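PDB 2HR2: DUF3856 domain-containing protein from Chlorobium tepidum, which is of unknown function but has a TPR-like alpha-alpha superhelix, a fold that in relatives often serves protein-protein binding. Local coordinates for residues E7-Q21 / N33-P45. Numbering follows the deposited sequence. Where two conformers were deposited one is given.
Sequences EVVGAYLALSDAQRQ and NCRRAMEISHTMP
Asn33 enters helix 7-21 as a knob into the hole formed by Ala14, Asp17, Ala18 and Gln21. Its amide meets that of Gln21 with the planes nearly coplanar, 9° apart. Asn33 ND2 donates to Gln21 OE1 at 2.6 Å, in a bent bond with an N-H...O angle of 142°. The other end of the Asn33 amide is held within its own helix, where Arg36 NH2 lies 3.2 Å from Asn33 OD1 and approaches from above the carbonyl plane. The two bonds together fix the turn of the amide. Arg36 has CG anti to its backbone N and a bend at chi3, which brings the guanidinium back over Ala14, whose CB lies against one face. An alanine in place of Asn33 would probably leave Gln21 OE1 and the Arg36 guanidinium without this shared partner, and the guanidinium freer to swing off Ala14.

Midway, small residues let the backbones close in. Ala11 and Ala37 have their CA atoms 4.4 Å apart, and Ala14 CB touches Ala37 CB at 3.7 Å. Ile40 follows, with CG2 turned to the Glu7 carbonyl and CD1 over Gly10. At the far end the Glu7 and selenomethionine Met44 side chains lie alongside each other and point opposite ways, with Glu7 CB against Met44 CG, while Val8 CG2 meets Met44 SE at 3.8 Å. Phe55 of helix 52-69 also touches Ala11.

The axes of segments 7-21 and 33-41 come within 8.0 Å and run antiparallel at 167°. Such a close antiparallel pair, packed on small residues, is typical of the helical hairpins that build a TPR-like alpha-alpha superhelix.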
loop_
_atom_site.group_PDB
_atom_site.type_symbol
_atom_site.label_atom_id
_atom_site.label_comp_id
_atom_site.label_asym_id
_atom_site.label_seq_id
_atom_site.Cartn_x
_atom_site.Cartn_y
_atom_site.Cartn_z
ATOM N N GLU A 7 5.897 18.555 -13.409
ATOM C CA GLU A 7 4.854 17.752 -12.785
ATOM C C GLU A 7 5.309 16.317 -12.520
ATOM O O GLU A 7 4.931 15.726 -11.510
ATOM C CB GLU A 7 3.614 17.778 -13.688
ATOM C CG GLU A 7 3.052 19.208 -13.928
ATOM C CD GLU A 7 2.358 19.377 -15.284
ATOM O OE1 GLU A 7 1.963 18.367 -15.900
ATOM O OE2 GLU A 7 2.217 20.533 -15.748
ATOM N N VAL A 8 6.109 15.756 -13.423
ATOM C CA VAL A 8 6.647 14.403 -13.248
ATOM C C VAL A 8 7.548 14.359 -12.022
ATOM O O VAL A 8 7.402 13.482 -11.174
ATOM C CB VAL A 8 7.464 13.943 -14.475
ATOM C CG1 VAL A 8 8.212 12.645 -14.186
ATOM C CG2 VAL A 8 6.564 13.775 -15.691
ATOM N N VAL A 9 8.475 15.309 -11.936
ATOM C CA VAL A 9 9.398 15.377 -10.805
ATOM C C VAL A 9 8.648 15.746 -9.525
ATOM O O VAL A 9 8.925 15.188 -8.468
ATOM C CB VAL A 9 10.558 16.359 -11.065
ATOM C CG1 VAL A 9 11.434 16.511 -9.829
ATOM C CG2 VAL A 9 11.397 15.880 -12.236
ATOM N N GLY A 10 7.695 16.668 -9.619
ATOM C CA GLY A 10 6.897 17.070 -8.464
ATOM C C GLY A 10 6.178 15.896 -7.821
ATOM O O GLY A 10 6.177 15.756 -6.596
ATOM N N ALA A 11 5.581 15.048 -8.656
ATOM C CA ALA A 11 4.854 13.867 -8.192
ATOM C C ALA A 11 5.799 12.834 -7.591
ATOM O O ALA A 11 5.506 12.271 -6.541
ATOM C CB ALA A 11 4.053 13.255 -9.334
ATOM N N TYR A 12 6.920 12.578 -8.263
ATOM C CA TYR A 12 7.929 11.641 -7.752
ATOM C C TYR A 12 8.482 12.065 -6.391
ATOM O O TYR A 12 8.605 11.236 -5.499
ATOM C CB TYR A 12 9.074 11.420 -8.755
ATOM C CG TYR A 12 8.913 10.181 -9.612
ATOM C CD1 TYR A 12 7.944 10.106 -10.603
ATOM C CD2 TYR A 12 9.748 9.083 -9.429
ATOM C CE1 TYR A 12 7.802 8.964 -11.386
ATOM C CE2 TYR A 12 9.615 7.941 -10.201
ATOM C CZ TYR A 12 8.643 7.886 -11.179
ATOM O OH TYR A 12 8.522 6.746 -11.942
ATOM N N LEU A 13 8.798 13.348 -6.228
ATOM C CA LEU A 13 9.326 13.838 -4.954
ATOM C C LEU A 13 8.277 13.799 -3.844
ATOM O O LEU A 13 8.613 13.551 -2.688
ATOM C CB LEU A 13 9.907 15.244 -5.100
ATOM C CG LEU A 13 11.146 15.346 -5.994
ATOM C CD1 LEU A 13 11.568 16.799 -6.176
ATOM C CD2 LEU A 13 12.294 14.530 -5.436
ATOM N N ALA A 14 7.015 14.045 -4.192
ATOM C CA ALA A 14 5.937 13.976 -3.217
ATOM C C ALA A 14 5.805 12.545 -2.695
ATOM O O ALA A 14 5.649 12.342 -1.490
ATOM C CB ALA A 14 4.626 14.445 -3.830
ATOM N N LEU A 15 5.880 11.564 -3.599
ATOM C CA LEU A 15 5.779 10.157 -3.211
ATOM C C LEU A 15 7.004 9.709 -2.414
ATOM O O LEU A 15 6.853 8.959 -1.454
ATOM C CB LEU A 15 5.566 9.246 -4.422
ATOM C CG LEU A 15 5.301 7.764 -4.106
ATOM C CD1 LEU A 15 4.029 7.588 -3.294
ATOM C CD2 LEU A 15 5.208 6.954 -5.386
ATOM N N SER A 16 8.205 10.140 -2.802
ATOM C CA SER A 16 9.406 9.780 -2.051
ATOM C C SER A 16 9.324 10.322 -0.629
ATOM O O SER A 16 9.683 9.629 0.311
ATOM C CB SER A 16 10.674 10.286 -2.738
ATOM O OG SER A 16 10.922 9.575 -3.938
ATOM N N ASP A 17 8.851 11.563 -0.481
ATOM C CA ASP A 17 8.681 12.170 0.841
ATOM C C ASP A 17 7.714 11.332 1.676
ATOM O O ASP A 17 7.984 11.044 2.846
ATOM C CB ASP A 17 8.164 13.619 0.747
ATOM C CG ASP A 17 9.224 14.609 0.250
ATOM O OD1 ASP A 17 10.391 14.199 0.098
ATOM O OD2 ASP A 17 8.889 15.798 0.017
ATOM N N ALA A 18 6.599 10.936 1.069
ATOM C CA ALA A 18 5.597 10.112 1.746
ATOM C C ALA A 18 6.188 8.795 2.223
ATOM O O ALA A 18 5.931 8.371 3.343
ATOM C CB ALA A 18 4.421 9.846 0.830
ATOM N N GLN A 19 6.988 8.159 1.377
ATOM C CA GLN A 19 7.622 6.885 1.722
ATOM C C GLN A 19 8.580 6.997 2.911
ATOM O O GLN A 19 8.617 6.089 3.746
ATOM C CB GLN A 19 8.295 6.276 0.499
ATOM C CG GLN A 19 7.275 5.787 -0.529
ATOM C CD GLN A 19 7.881 5.510 -1.888
ATOM O OE1 GLN A 19 9.068 5.747 -2.118
ATOM N NE2 GLN A 19 7.057 5.023 -2.808
ATOM N N ARG A 20 9.344 8.086 2.998
ATOM C CA ARG A 20 10.235 8.299 4.141
ATOM C C ARG A 20 9.410 8.558 5.400
ATOM O O ARG A 20 9.768 8.109 6.492
ATOM C CB ARG A 20 11.211 9.461 3.908
ATOM C CG ARG A 20 12.159 9.250 2.738
ATOM C CD ARG A 20 13.412 10.116 2.846
ATOM N NE ARG A 20 13.122 11.534 3.052
ATOM C CZ ARG A 20 12.757 12.390 2.100
ATOM N NH1 ARG A 20 12.589 11.998 0.837
ATOM N NH2 ARG A 20 12.532 13.651 2.424
ATOM N N GLN A 21 8.304 9.277 5.236
ATOM C CA GLN A 21 7.413 9.591 6.347
ATOM C C GLN A 21 6.723 8.337 6.911
ATOM O O GLN A 21 6.507 8.249 8.113
ATOM C CB GLN A 21 6.408 10.661 5.918
ATOM C CG GLN A 21 7.072 12.017 5.755
ATOM C CD GLN A 21 6.229 13.051 5.021
ATOM O OE1 GLN A 21 5.377 12.725 4.188
ATOM N NE2 GLN A 21 6.493 14.320 5.317
ATOM N N ASN A 33 0.891 13.650 1.539
ATOM C CA ASN A 33 1.820 13.601 0.401
ATOM C C ASN A 33 1.446 12.584 -0.679
ATOM O O ASN A 33 1.737 12.811 -1.851
ATOM C CB ASN A 33 3.261 13.366 0.860
ATOM C CG ASN A 33 3.934 14.628 1.353
ATOM O OD1 ASN A 33 3.660 15.719 0.869
ATOM N ND2 ASN A 33 4.847 14.477 2.295
ATOM N N CYS A 34 0.830 11.466 -0.294
ATOM C CA CYS A 34 0.356 10.486 -1.274
ATOM C C CYS A 34 -0.770 11.065 -2.113
ATOM O O CYS A 34 -0.787 10.895 -3.330
ATOM C CB CYS A 34 -0.151 9.220 -0.598
ATOM S SG CYS A 34 1.135 8.240 0.160
ATOM N N ARG A 35 -1.719 11.730 -1.460
ATOM C CA ARG A 35 -2.821 12.364 -2.166
ATOM C C ARG A 35 -2.280 13.484 -3.050
ATOM O O ARG A 35 -2.720 13.649 -4.190
ATOM C CB ARG A 35 -3.849 12.942 -1.199
ATOM C CG ARG A 35 -4.512 11.958 -0.243
ATOM C CD ARG A 35 -5.552 12.703 0.584
ATOM N NE ARG A 35 -5.785 12.144 1.918
ATOM C CZ ARG A 35 -6.593 11.128 2.215
ATOM N NH1 ARG A 35 -7.259 10.469 1.272
ATOM N NH2 ARG A 35 -6.720 10.750 3.483
ATOM N N ARG A 36 -1.320 14.245 -2.526
ATOM C CA ARG A 36 -0.721 15.345 -3.279
ATOM C C ARG A 36 0.014 14.828 -4.517
ATOM O O ARG A 36 -0.052 15.442 -5.577
ATOM C CB ARG A 36 0.223 16.166 -2.397
ATOM C CG ARG A 36 0.732 17.434 -3.080
ATOM C CD ARG A 36 1.402 18.401 -2.106
ATOM N NE ARG A 36 2.656 17.892 -1.554
ATOM C CZ ARG A 36 3.830 17.894 -2.185
ATOM N NH1 ARG A 36 3.947 18.352 -3.424
ATOM N NH2 ARG A 36 4.906 17.408 -1.579
ATOM N N ALA A 37 0.698 13.695 -4.376
ATOM C CA ALA A 37 1.422 13.089 -5.491
ATOM C C ALA A 37 0.481 12.720 -6.637
ATOM O O ALA A 37 0.816 12.926 -7.803
ATOM C CB ALA A 37 2.195 11.866 -5.029
HETATM N N MSE A 38 -0.689 12.173 -6.309
HETATM C CA MSE A 38 -1.684 11.829 -7.327
HETATM C C MSE A 38 -2.313 13.062 -7.949
HETATM O O MSE A 38 -2.527 13.103 -9.160
HETATM C CB MSE A 38 -2.781 10.941 -6.749
HETATM C CG MSE A 38 -2.315 9.523 -6.492
HETATM SE SE MSE A 38 -3.702 8.333 -5.745
HETATM C CE MSE A 38 -3.780 9.047 -3.831
ATOM N N GLU A 39 -2.619 14.058 -7.121
ATOM C CA GLU A 39 -3.193 15.306 -7.605
ATOM C C GLU A 39 -2.290 15.920 -8.674
ATOM O O GLU A 39 -2.775 16.379 -9.709
ATOM C CB GLU A 39 -3.390 16.269 -6.435
ATOM C CG GLU A 39 -4.138 17.559 -6.771
ATOM C CD GLU A 39 -4.515 18.365 -5.527
ATOM O OE1 GLU A 39 -4.180 17.932 -4.398
ATOM O OE2 GLU A 39 -5.156 19.430 -5.681
ATOM N N ILE A 40 -0.982 15.898 -8.428
ATOM C CA ILE A 40 0.002 16.423 -9.371
ATOM C C ILE A 40 0.091 15.558 -10.626
ATOM O O ILE A 40 0.135 16.082 -11.736
ATOM C CB ILE A 40 1.411 16.526 -8.726
ATOM C CG1 ILE A 40 1.415 17.579 -7.617
ATOM C CG2 ILE A 40 2.463 16.902 -9.773
ATOM C CD1 ILE A 40 2.656 17.571 -6.749
ATOM N N SER A 41 0.125 14.242 -10.448
ATOM C CA SER A 41 0.234 13.327 -11.584
ATOM C C SER A 41 -0.940 13.459 -12.552
ATOM O O SER A 41 -0.767 13.296 -13.759
ATOM C CB SER A 41 0.351 11.868 -11.136
ATOM O OG SER A 41 -0.892 11.370 -10.679
ATOM N N HIS A 42 -2.125 13.766 -12.027
ATOM C CA HIS A 42 -3.312 13.927 -12.871
ATOM C C HIS A 42 -3.478 15.315 -13.510
ATOM O O HIS A 42 -4.479 15.557 -14.173
ATOM C CB HIS A 42 -4.574 13.502 -12.115
ATOM C CG HIS A 42 -4.595 12.044 -11.781
ATOM N ND1 HIS A 42 -4.546 11.571 -10.488
ATOM C CD2 HIS A 42 -4.605 10.951 -12.580
ATOM C CE1 HIS A 42 -4.555 10.251 -10.502
ATOM N NE2 HIS A 42 -4.586 9.849 -11.759
ATOM N N THR A 43 -2.509 16.213 -13.319
ATOM C CA THR A 43 -2.537 17.530 -13.966
ATOM C C THR A 43 -1.717 17.520 -15.256
ATOM O O THR A 43 -1.619 18.544 -15.936
ATOM C CB THR A 43 -1.952 18.660 -13.072
ATOM O OG1 THR A 43 -0.538 18.482 -12.913
ATOM C CG2 THR A 43 -2.631 18.707 -11.711
HETATM N N MSE A 44 -1.118 16.377 -15.585
HETATM C CA MSE A 44 -0.322 16.248 -16.798
HETATM C C MSE A 44 -1.223 16.120 -18.010
HETATM O O MSE A 44 -2.338 15.609 -17.892
HETATM C CB MSE A 44 0.544 14.985 -16.741
HETATM C CG MSE A 44 1.818 15.099 -15.945
HETATM SE SE MSE A 44 2.766 13.382 -15.890
HETATM C CE MSE A 44 2.533 12.889 -14.110
ATOM N N PRO A 45 -0.740 16.563 -19.184
ATOM C CA PRO A 45 -1.546 16.355 -20.384
ATOM C C PRO A 45 -1.528 14.859 -20.714
ATOM O O PRO A 45 -0.573 14.170 -20.341
ATOM C CB PRO A 45 -0.807 17.168 -21.452
ATOM C CG PRO A 45 0.605 17.244 -20.971
ATOM C CD PRO A 45 0.539 17.242 -19.475
#